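Adenine phosphoribosyltransferase (Leishmania donovani, PDB 1QB7) probably catalyses the transfer of a phosphoribosyl group from 5-phospho-alpha-D-ribose 1-diphosphate to adenine, giving AMP and diphosphate in purine salvage. Local coordinates at residues Leu76-Arg81 and Val141-Asp146; Arg27-Val32 and Phe41-Ser46; Pro72-Gly77 and Glu94-Leu99. All blocks are in the same frame, centred on the assembly; numbering follows the deposited sequence.

Overall arrangement
Interactions 1 and 3 belong to one sheet and share Leu76 and Gly77: strand 74-78 lies between strand 140-145, its partner in interaction 1, and strand 97-100, its partner in interaction 3. Their centres are 9 Å apart. Interaction 2, the small hairpin 28-29 with 41-42, stands outside this sheet, its centre 19 Å from that of interaction 1, yet the two touch where Arg81 NH1 packs on Phe41 CZ at 3.5 Å. Adenine lies at this junction, held by Ala42 from interaction 2 and Arg81 from interaction 1, while Asp145 of interaction 1 belongs to the magnesium site. Interactions 2 and 3 stay about 12 Å apart at their nearest atoms; all three reach the second subunit.

Interaction 1: Leu76-Arg81 and Val141-Asp146; sequences LGFDAR and VVLIDD
Leu76-Phe78 and Val141-Asp145 run as neighbouring parallel strands, their axes 4.7 Å apart at 20°, with Leu76 paired to Leu143 and Gly77 to Ile144. The ladder is built from Leu76 N to Val142 O (2.7 Å), Ile144 N to Leu76 O, and Phe78 N to Ile144 O. On the face bearing Leu76, CB of that residue packs against the CG1 methyl of Val141 at 3.6 Å, and helix 152-163 touches both side chains through Val161. Gly77, without a side chain, meets the CG2 methyl of Ile144 with its CA.

Phe78 closes the strand. Its ring has Ile144 O over one face, while in one of the two conformers of Leu143 the CD2 methyl lies near the ring edge at CZ. The side chains of Phe78 and Asp145 cross at about a right angle, with ring and carboxylate planes 53° apart, and OD2 of Asp145 comes obliquely to 3.4 Å from CD2 of Phe78. Asp145 is a magnesium ligand, so the aromatic ring flanks a metal-binding carboxylate; Thr153, the second protein residue of that site, also touches Phe78.

Past the cis peptide between Asp79 and Ala80, the chain comes back to the second segment at Arg81, next to Asp146. A bend at the third torsion folds the arginine chain beside Asp146, where NE forms a salt bridge to OD1 at 2.8 Å. This bond arrives on the syn side of the carboxylate, 31° out of its plane. Arg81 NH2 meanwhile donates to N7 of adenine. The guanidinium is thus gripped through NE by Asp146, an arrangement consistent with Asp146 positioning, as a second-shell residue, the arginine that binds the base.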
loop_
_atom_site.group_PDB
_atom_site.type_symbol
_atom_site.label_atom_id
_atom_site.label_comp_id
_atom_site.label_asym_id
_atom_site.label_seq_id
_atom_site.Cartn_x
_atom_site.Cartn_y
_atom_site.Cartn_z
ATOM N N LEU A 76 2.973 -11.871 -0.024
ATOM C CA LEU A 76 3.854 -10.951 -0.745
ATOM C C LEU A 76 2.989 -10.066 -1.637
ATOM O O LEU A 76 2.392 -10.540 -2.603
ATOM C CB LEU A 76 4.885 -11.723 -1.581
ATOM C CG LEU A 76 5.834 -10.931 -2.503
ATOM C CD1 LEU A 76 6.728 -9.991 -1.711
ATOM C CD2 LEU A 76 6.692 -11.880 -3.310
ATOM N N GLY A 77 2.907 -8.786 -1.289
ATOM C CA GLY A 77 2.090 -7.853 -2.044
ATOM C C GLY A 77 2.886 -6.952 -2.964
ATOM O O GLY A 77 4.006 -6.539 -2.633
ATOM N N PHE A 78 2.289 -6.626 -4.110
ATOM C CA PHE A 78 2.930 -5.783 -5.118
ATOM C C PHE A 78 2.697 -4.291 -4.866
ATOM O O PHE A 78 1.588 -3.870 -4.542
ATOM C CB PHE A 78 2.415 -6.141 -6.521
ATOM C CG PHE A 78 2.627 -7.587 -6.917
ATOM C CD1 PHE A 78 3.252 -8.491 -6.064
ATOM C CD2 PHE A 78 2.172 -8.044 -8.151
ATOM C CE1 PHE A 78 3.418 -9.830 -6.434
ATOM C CE2 PHE A 78 2.332 -9.375 -8.531
ATOM C CZ PHE A 78 2.955 -10.269 -7.671
ATOM N N ASP A 79 3.754 -3.501 -5.046
ATOM C CA ASP A 79 3.714 -2.048 -4.854
ATOM C C ASP A 79 2.907 -1.421 -5.999
ATOM O O ASP A 79 3.230 -1.648 -7.161
ATOM C CB ASP A 79 5.157 -1.526 -4.865
ATOM C CG ASP A 79 5.276 -0.048 -4.510
ATOM O OD1 ASP A 79 4.266 0.635 -4.271
ATOM O OD2 ASP A 79 6.419 0.436 -4.452
ATOM N N ALA A 80 1.846 -0.666 -5.698
ATOM C CA ALA A 80 1.386 -0.368 -4.339
ATOM C C ALA A 80 -0.007 -0.912 -4.037
ATOM O O ALA A 80 -0.406 -0.994 -2.880
ATOM C CB ALA A 80 1.377 1.145 -4.122
ATOM N N ARG A 81 -0.747 -1.286 -5.070
ATOM C CA ARG A 81 -2.107 -1.755 -4.866
ATOM C C ARG A 81 -2.245 -3.072 -4.102
ATOM O O ARG A 81 -3.270 -3.313 -3.456
ATOM C CB ARG A 81 -2.867 -1.718 -6.194
ATOM C CG ARG A 81 -2.734 -0.335 -6.853
ATOM C CD ARG A 81 -3.595 -0.133 -8.082
ATOM N NE ARG A 81 -3.372 -1.142 -9.110
ATOM C CZ ARG A 81 -3.211 -0.882 -10.406
ATOM N NH1 ARG A 81 -3.186 0.367 -10.846
ATOM N NH2 ARG A 81 -3.032 -1.876 -11.261
ATOM N N VAL A 141 4.521 -18.925 -0.048
ATOM C CA VAL A 141 4.101 -17.553 -0.285
ATOM C C VAL A 141 2.875 -17.309 -1.142
ATOM O O VAL A 141 2.755 -17.837 -2.245
ATOM C CB VAL A 141 5.272 -16.765 -0.933
ATOM C CG1 VAL A 141 4.984 -15.272 -0.945
ATOM C CG2 VAL A 141 6.582 -17.077 -0.218
ATOM N N VAL A 142 1.986 -16.465 -0.631
ATOM C CA VAL A 142 0.793 -16.065 -1.358
ATOM C C VAL A 142 1.112 -14.699 -1.968
ATOM O O VAL A 142 1.509 -13.766 -1.259
ATOM C CB VAL A 142 -0.430 -15.929 -0.433
ATOM C CG1 VAL A 142 -1.611 -15.321 -1.192
ATOM C CG2 VAL A 142 -0.810 -17.292 0.125
ATOM N N LEU A 143 1.029 -14.622 -3.295
ATOM C CA LEU A 143 1.277 -13.385 -4.040
ATOM C C LEU A 143 -0.037 -12.623 -4.223
ATOM O O LEU A 143 -1.050 -13.218 -4.578
ATOM C CB LEU A 143 1.905 -13.707 -5.398
ATOM C CG LEU A 143 3.380 -14.094 -5.451
ATOM C CD1 LEU A 143 3.668 -15.322 -4.615
ATOM C CD2 LEU A 143 3.759 -14.323 -6.900
ATOM N N ILE A 144 -0.032 -11.317 -3.964
ATOM C CA ILE A 144 -1.257 -10.532 -4.095
ATOM C C ILE A 144 -1.090 -9.144 -4.740
ATOM O O ILE A 144 -0.088 -8.462 -4.542
ATOM C CB ILE A 144 -1.991 -10.412 -2.709
ATOM C CG1 ILE A 144 -3.394 -9.817 -2.872
ATOM C CG2 ILE A 144 -1.168 -9.577 -1.736
ATOM C CD1 ILE A 144 -4.283 -9.979 -1.642
ATOM N N ASP A 145 -2.095 -8.757 -5.523
ATOM C CA ASP A 145 -2.149 -7.471 -6.215
ATOM C C ASP A 145 -3.637 -7.285 -6.532
ATOM O O ASP A 145 -4.418 -8.232 -6.414
ATOM C CB ASP A 145 -1.320 -7.530 -7.509
ATOM C CG ASP A 145 -0.999 -6.149 -8.083
ATOM O OD1 ASP A 145 -1.280 -5.116 -7.434
ATOM O OD2 ASP A 145 -0.437 -6.105 -9.194
ATOM N N ASP A 146 -4.044 -6.091 -6.941
ATOM C CA ASP A 146 -5.460 -5.872 -7.218
ATOM C C ASP A 146 -5.952 -6.401 -8.559
ATOM O O ASP A 146 -6.982 -7.073 -8.623
ATOM C CB ASP A 146 -5.832 -4.394 -7.053
ATOM C CG ASP A 146 -5.246 -3.508 -8.138
ATOM O OD1 ASP A 146 -4.111 -3.754 -8.596
ATOM O OD2 ASP A 146 -5.930 -2.544 -8.525
#

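Interaction 2: Arg27-Val32 and Phe41-Ser46. With ADE (adenine), chain C.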
loop_
_atom_site.group_PDB
_atom_site.type_symbol
_atom_site.label_atom_id
_atom_site.label_comp_id
_atom_site.label_asym_id
_atom_site.label_seq_id
_atom_site.Cartn_x
_atom_site.Cartn_y
_atom_site.Cartn_z
ATOM N N ARG A 27 -15.567 0.473 -10.148
ATOM C CA ARG A 27 -15.749 1.593 -11.069
ATOM C C ARG A 27 -14.529 1.612 -11.965
ATOM O O ARG A 27 -13.401 1.446 -11.495
ATOM C CB ARG A 27 -15.866 2.938 -10.345
ATOM C CG ARG A 27 -17.163 3.138 -9.581
ATOM C CD ARG A 27 -18.373 3.102 -10.496
ATOM N NE ARG A 27 -19.622 3.297 -9.762
ATOM C CZ ARG A 27 -20.277 2.343 -9.102
ATOM N NH1 ARG A 27 -19.822 1.096 -9.082
ATOM N NH2 ARG A 27 -21.404 2.639 -8.469
ATOM N N TRP A 28 -14.764 1.726 -13.264
ATOM C CA TRP A 28 -13.674 1.792 -14.226
ATOM C C TRP A 28 -13.732 3.134 -14.944
ATOM O O TRP A 28 -14.793 3.768 -15.026
ATOM C CB TRP A 28 -13.719 0.621 -15.216
ATOM C CG TRP A 28 -14.944 0.552 -16.083
ATOM C CD1 TRP A 28 -16.025 -0.262 -15.906
ATOM C CD2 TRP A 28 -15.185 1.283 -17.295
ATOM N NE1 TRP A 28 -16.920 -0.091 -16.934
ATOM C CE2 TRP A 28 -16.430 0.850 -17.800
ATOM C CE3 TRP A 28 -14.464 2.256 -18.005
ATOM C CZ2 TRP A 28 -16.975 1.360 -18.986
ATOM C CZ3 TRP A 28 -15.006 2.763 -19.187
ATOM C CH2 TRP A 28 -16.251 2.311 -19.664
ATOM N N TYR A 29 -12.587 3.564 -15.459
ATOM C CA TYR A 29 -12.489 4.845 -16.146
ATOM C C TYR A 29 -11.794 4.707 -17.487
ATOM O O TYR A 29 -10.866 3.912 -17.632
ATOM C CB TYR A 29 -11.707 5.849 -15.283
ATOM C CG TYR A 29 -12.343 6.133 -13.945
ATOM C CD1 TYR A 29 -12.192 5.245 -12.875
ATOM C CD2 TYR A 29 -13.124 7.273 -13.753
ATOM C CE1 TYR A 29 -12.807 5.481 -11.655
ATOM C CE2 TYR A 29 -13.742 7.519 -12.530
ATOM C CZ TYR A 29 -13.580 6.616 -11.492
ATOM O OH TYR A 29 -14.207 6.835 -10.297
ATOM N N SER A 30 -12.249 5.485 -18.466
ATOM C CA SER A 30 -11.650 5.470 -19.798
ATOM C C SER A 30 -10.395 6.348 -19.738
ATOM O O SER A 30 -10.207 7.093 -18.780
ATOM C CB SER A 30 -12.653 5.972 -20.844
ATOM O OG SER A 30 -13.043 7.306 -20.591
ATOM N N PRO A 31 -9.517 6.263 -20.752
ATOM C CA PRO A 31 -8.270 7.037 -20.814
ATOM C C PRO A 31 -8.293 8.496 -20.366
ATOM O O PRO A 31 -7.482 8.896 -19.536
ATOM C CB PRO A 31 -7.865 6.898 -22.275
ATOM C CG PRO A 31 -8.272 5.486 -22.571
ATOM C CD PRO A 31 -9.660 5.427 -21.961
ATOM N N VAL A 32 -9.227 9.283 -20.889
ATOM C CA VAL A 32 -9.311 10.701 -20.543
ATOM C C VAL A 32 -9.577 10.953 -19.054
ATOM O O VAL A 32 -9.334 12.055 -18.552
ATOM C CB VAL A 32 -10.366 11.424 -21.412
ATOM C CG1 VAL A 32 -11.752 10.908 -21.109
ATOM C CG2 VAL A 32 -10.289 12.921 -21.210
ATOM N N PHE A 41 -9.866 1.257 -17.081
ATOM C CA PHE A 41 -8.968 1.180 -15.933
ATOM C C PHE A 41 -9.805 0.942 -14.674
ATOM O O PHE A 41 -10.543 1.832 -14.253
ATOM C CB PHE A 41 -8.175 2.489 -15.816
ATOM C CG PHE A 41 -7.184 2.502 -14.686
ATOM C CD1 PHE A 41 -7.557 2.941 -13.413
ATOM C CD2 PHE A 41 -5.877 2.077 -14.885
ATOM C CE1 PHE A 41 -6.645 2.954 -12.364
ATOM C CE2 PHE A 41 -4.960 2.088 -13.838
ATOM C CZ PHE A 41 -5.350 2.528 -12.575
ATOM N N ALA A 42 -9.710 -0.256 -14.096
ATOM C CA ALA A 42 -10.471 -0.597 -12.892
ATOM C C ALA A 42 -9.833 0.019 -11.649
ATOM O O ALA A 42 -8.797 -0.442 -11.182
ATOM C CB ALA A 42 -10.581 -2.098 -12.743
ATOM N N ASP A 43 -10.485 1.045 -11.113
ATOM C CA ASP A 43 -10.003 1.786 -9.949
ATOM C C ASP A 43 -10.060 1.033 -8.605
ATOM O O ASP A 43 -11.140 0.710 -8.100
ATOM C CB ASP A 43 -10.781 3.103 -9.870
ATOM C CG ASP A 43 -10.232 4.061 -8.831
ATOM O OD1 ASP A 43 -9.112 3.861 -8.324
ATOM O OD2 ASP A 43 -10.944 5.033 -8.526
ATOM N N VAL A 44 -8.890 0.799 -8.011
ATOM C CA VAL A 44 -8.814 0.098 -6.734
ATOM C C VAL A 44 -9.508 0.899 -5.619
ATOM O O VAL A 44 -9.987 0.334 -4.636
ATOM C CB VAL A 44 -7.343 -0.231 -6.365
ATOM C CG1 VAL A 44 -6.594 1.025 -5.943
ATOM C CG2 VAL A 44 -7.295 -1.305 -5.287
ATOM N N SER A 45 -9.610 2.213 -5.807
ATOM C CA SER A 45 -10.268 3.075 -4.824
ATOM C C SER A 45 -11.751 2.758 -4.686
ATOM O O SER A 45 -12.323 2.949 -3.618
ATOM C CB SER A 45 -10.102 4.552 -5.182
ATOM O OG SER A 45 -8.763 4.966 -5.010
ATOM N N SER A 46 -12.382 2.305 -5.768
ATOM C CA SER A 46 -13.801 1.961 -5.712
ATOM C C SER A 46 -14.002 0.761 -4.779
ATOM O O SER A 46 -15.103 0.520 -4.292
ATOM C CB SER A 46 -14.349 1.655 -7.109
ATOM O OG SER A 46 -13.711 0.531 -7.670
HETATM N N9 ADE C . -3.597 -2.711 -16.474
HETATM C C8 ADE C . -2.960 -2.299 -15.367
HETATM N N7 ADE C . -3.782 -1.853 -14.412
HETATM C C5 ADE C . -5.030 -1.998 -14.965
HETATM C C6 ADE C . -6.318 -1.717 -14.492
HETATM N N6 ADE C . -6.527 -1.206 -13.281
HETATM N N1 ADE C . -7.353 -1.993 -15.331
HETATM C C2 ADE C . -7.110 -2.506 -16.543
HETATM N N3 ADE C . -5.929 -2.810 -17.092
HETATM C C4 ADE C . -4.929 -2.524 -16.233
HETATM O O HOH W 1 -13.728 5.049 -8.394
#
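Arg27 and Ser46 meet at the open end of a short antiparallel beta hairpin, strands 28-29 and 41-42, whose second strand leads into a helix. Here CB of Arg27 packs on CB of Ser46, and Arg27 N makes a weak bond to the OG of that serine. Arg27 O receives Asp43 N at 3.0 Å, while its guanidinium turns from the hairpin, NH1 bonding to Lys24 O.

Trp28 pairs with Ala42 in the non-hydrogen-bonded position, the CA atoms 4.2 Å apart. Its CB lies 3.5 Å from Phe41 O, but with chi1 at 62° the indole swings off the second strand; NE1 donates to Thr209 O and the ring makes a cation-pi contact with Arg40. The backbone of Ala42 reads the bound adenine in a two-point pattern: its N donates to N1 at 3.2 Å, and its O accepts from the N6 amino group. N6 also lies 3.6 Å above the ring plane of Phe41, offset toward the rim, so the phenyl group covers the amino end of the purine. CG of Phe41 lies anti to the backbone N (chi1 -178°), which carries the ring to the ligand.

Tyr29 and Phe41 form the hydrogen-bonded pair, N to O in both directions. The Tyr29 ring turns its edge to Asp43, CE1 lying 3.6 Å from CB, with ring and carboxylate planes 67° apart. The Asp43 carboxylate has a double task: OD1 caps the following helix by accepting from Ser45 N, which comes from above the carboxylate plane, while OD2 accepts at 2.8 Å from a water that also hydrogen-bonds to Tyr29 OH, lying in the plane of the tyrosine ring.

Interaction 3: Pro72-Gly77 and Glu94-Leu99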
loop_
_atom_site.group_PDB
_atom_site.type_symbol
_atom_site.label_atom_id
_atom_site.label_comp_id
_atom_site.label_asym_id
_atom_site.label_seq_id
_atom_site.Cartn_x
_atom_site.Cartn_y
_atom_site.Cartn_z
ATOM N N PRO A 72 -0.185 -21.042 4.383
ATOM C CA PRO A 72 0.814 -20.106 3.852
ATOM C C PRO A 72 1.667 -19.562 5.003
ATOM O O PRO A 72 1.195 -19.451 6.134
ATOM C CB PRO A 72 -0.049 -18.997 3.245
ATOM C CG PRO A 72 -1.326 -19.701 2.895
ATOM C CD PRO A 72 -1.550 -20.576 4.090
ATOM N N THR A 73 2.919 -19.242 4.712
ATOM C CA THR A 73 3.830 -18.714 5.718
ATOM C C THR A 73 4.059 -17.222 5.526
ATOM O O THR A 73 4.453 -16.524 6.460
ATOM C CB THR A 73 5.204 -19.431 5.670
ATOM O OG1 THR A 73 5.828 -19.203 4.403
ATOM C CG2 THR A 73 5.039 -20.927 5.871
ATOM N N HIS A 74 3.792 -16.734 4.314
ATOM C CA HIS A 74 4.004 -15.324 3.974
ATOM C C HIS A 74 3.011 -14.819 2.925
ATOM O O HIS A 74 2.519 -15.586 2.093
ATOM C CB HIS A 74 5.400 -15.119 3.339
ATOM C CG HIS A 74 6.561 -15.478 4.220
ATOM N ND1 HIS A 74 6.987 -16.776 4.405
ATOM C CD2 HIS A 74 7.429 -14.697 4.908
ATOM C CE1 HIS A 74 8.064 -16.778 5.168
ATOM N NE2 HIS A 74 8.354 -15.529 5.486
ATOM N N ILE A 75 2.757 -13.513 2.954
ATOM C CA ILE A 75 1.909 -12.848 1.960
ATOM C C ILE A 75 2.876 -11.845 1.300
ATOM O O ILE A 75 3.578 -11.110 1.999
ATOM C CB ILE A 75 0.748 -12.027 2.584
ATOM C CG1 ILE A 75 -0.176 -12.905 3.445
ATOM C CG2 ILE A 75 -0.023 -11.310 1.480
ATOM C CD1 ILE A 75 -1.024 -13.882 2.692
ATOM N N LEU A 76 2.973 -11.871 -0.024
ATOM C CA LEU A 76 3.854 -10.951 -0.745
ATOM C C LEU A 76 2.989 -10.066 -1.637
ATOM O O LEU A 76 2.392 -10.540 -2.603
ATOM C CB LEU A 76 4.885 -11.723 -1.581
ATOM C CG LEU A 76 5.834 -10.931 -2.503
ATOM C CD1 LEU A 76 6.728 -9.991 -1.711
ATOM C CD2 LEU A 76 6.692 -11.880 -3.310
ATOM N N GLY A 77 2.907 -8.786 -1.289
ATOM C CA GLY A 77 2.090 -7.853 -2.044
ATOM C C GLY A 77 2.886 -6.952 -2.964
ATOM O O GLY A 77 4.006 -6.539 -2.633
ATOM N N GLU A 94 -1.674 -13.917 11.074
ATOM C CA GLU A 94 -0.507 -13.763 11.935
ATOM C C GLU A 94 0.772 -14.259 11.260
ATOM O O GLU A 94 1.557 -15.006 11.851
ATOM C CB GLU A 94 -0.735 -14.458 13.282
ATOM C CG GLU A 94 -1.937 -13.902 14.037
ATOM C CD GLU A 94 -2.172 -14.560 15.390
ATOM O OE1 GLU A 94 -1.651 -15.672 15.627
ATOM O OE2 GLU A 94 -2.893 -13.959 16.216
ATOM N N ILE A 95 0.942 -13.876 9.993
ATOM C CA ILE A 95 2.128 -14.231 9.215
ATOM C C ILE A 95 2.704 -12.934 8.634
ATOM O O ILE A 95 2.016 -11.909 8.580
ATOM C CB ILE A 95 1.823 -15.262 8.082
ATOM C CG1 ILE A 95 0.753 -14.725 7.123
ATOM C CG2 ILE A 95 1.409 -16.607 8.686
ATOM C CD1 ILE A 95 0.463 -15.640 5.953
ATOM N N PRO A 96 3.986 -12.949 8.237
ATOM C CA PRO A 96 4.640 -11.762 7.674
ATOM C C PRO A 96 4.057 -11.255 6.355
ATOM O O PRO A 96 3.539 -12.036 5.548
ATOM C CB PRO A 96 6.078 -12.248 7.434
ATOM C CG PRO A 96 6.255 -13.331 8.424
ATOM C CD PRO A 96 4.945 -14.059 8.347
ATOM N N PHE A 97 4.095 -9.938 6.166
ATOM C CA PHE A 97 3.673 -9.354 4.904
ATOM C C PHE A 97 4.953 -8.778 4.316
ATOM O O PHE A 97 5.580 -7.901 4.916
ATOM C CB PHE A 97 2.626 -8.241 5.045
ATOM C CG PHE A 97 2.308 -7.561 3.730
ATOM C CD1 PHE A 97 1.516 -8.196 2.777
ATOM C CD2 PHE A 97 2.873 -6.328 3.410
ATOM C CE1 PHE A 97 1.295 -7.618 1.528
ATOM C CE2 PHE A 97 2.658 -5.744 2.166
ATOM C CZ PHE A 97 1.869 -6.393 1.223
ATOM N N VAL A 98 5.361 -9.327 3.176
ATOM C CA VAL A 98 6.569 -8.892 2.481
ATOM C C VAL A 98 6.197 -7.968 1.310
ATOM O O VAL A 98 5.160 -8.148 0.664
ATOM C CB VAL A 98 7.395 -10.115 1.994
ATOM C CG1 VAL A 98 8.702 -9.661 1.354
ATOM C CG2 VAL A 98 7.678 -11.059 3.164
ATOM N N LEU A 99 7.045 -6.976 1.051
ATOM C CA LEU A 99 6.804 -5.999 -0.007
ATOM C C LEU A 99 7.651 -6.200 -1.257
ATOM O O LEU A 99 8.872 -6.321 -1.173
ATOM C CB LEU A 99 7.097 -4.585 0.511
ATOM C CG LEU A 99 6.273 -3.909 1.604
ATOM C CD1 LEU A 99 6.343 -4.657 2.919
ATOM C CD2 LEU A 99 6.808 -2.504 1.783
#
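Ile75 and Phe97 form the apolar centre, crossing at about a right angle with the CG2 methyl of Ile75 in the plane of the phenyl ring, 3.7 Å from CD1. The ring continues along the strand to Gly77: CE1 of Phe97 lies 3.4 Å from Gly77 N and CZ also packs on Gly77 CA, so the ring lies close against the bare glycine backbone. Chi1 of Phe97 (174°) sets CG opposite its own N and directs the ring across Gly77. Helix 86-93 covers this face, its Ala90 touching both Ile75 and Phe97.

Further out, Ile95 reaches with CD1 to CG1 of Ile75 at 3.8 Å and extends the apolar patch to Pro72. On the other face, the CD1 methyl of Leu76 rests against CG1 of Val98.

The backbones bond in parallel register: Ile75 N to Pro96 O, Val98 N to Ile75 O at 2.8 Å, and Gly77 N to Val98 O. At the polar edge the His74 ring brings CD2 to 3.8 Å from CB of Pro96, while its ND1 shares a hydrogen bond of 2.7 Å with Thr73 OG1. Thr73 OG1 also bonds to Arg140 N, and Phe97 O accepts from Thr48 of the second subunit. Strand 74-78, helix 86-93 and strand 97-100 thus form a beta-alpha-beta crossover within the parallel core of the type I phosphoribosyltransferase fold.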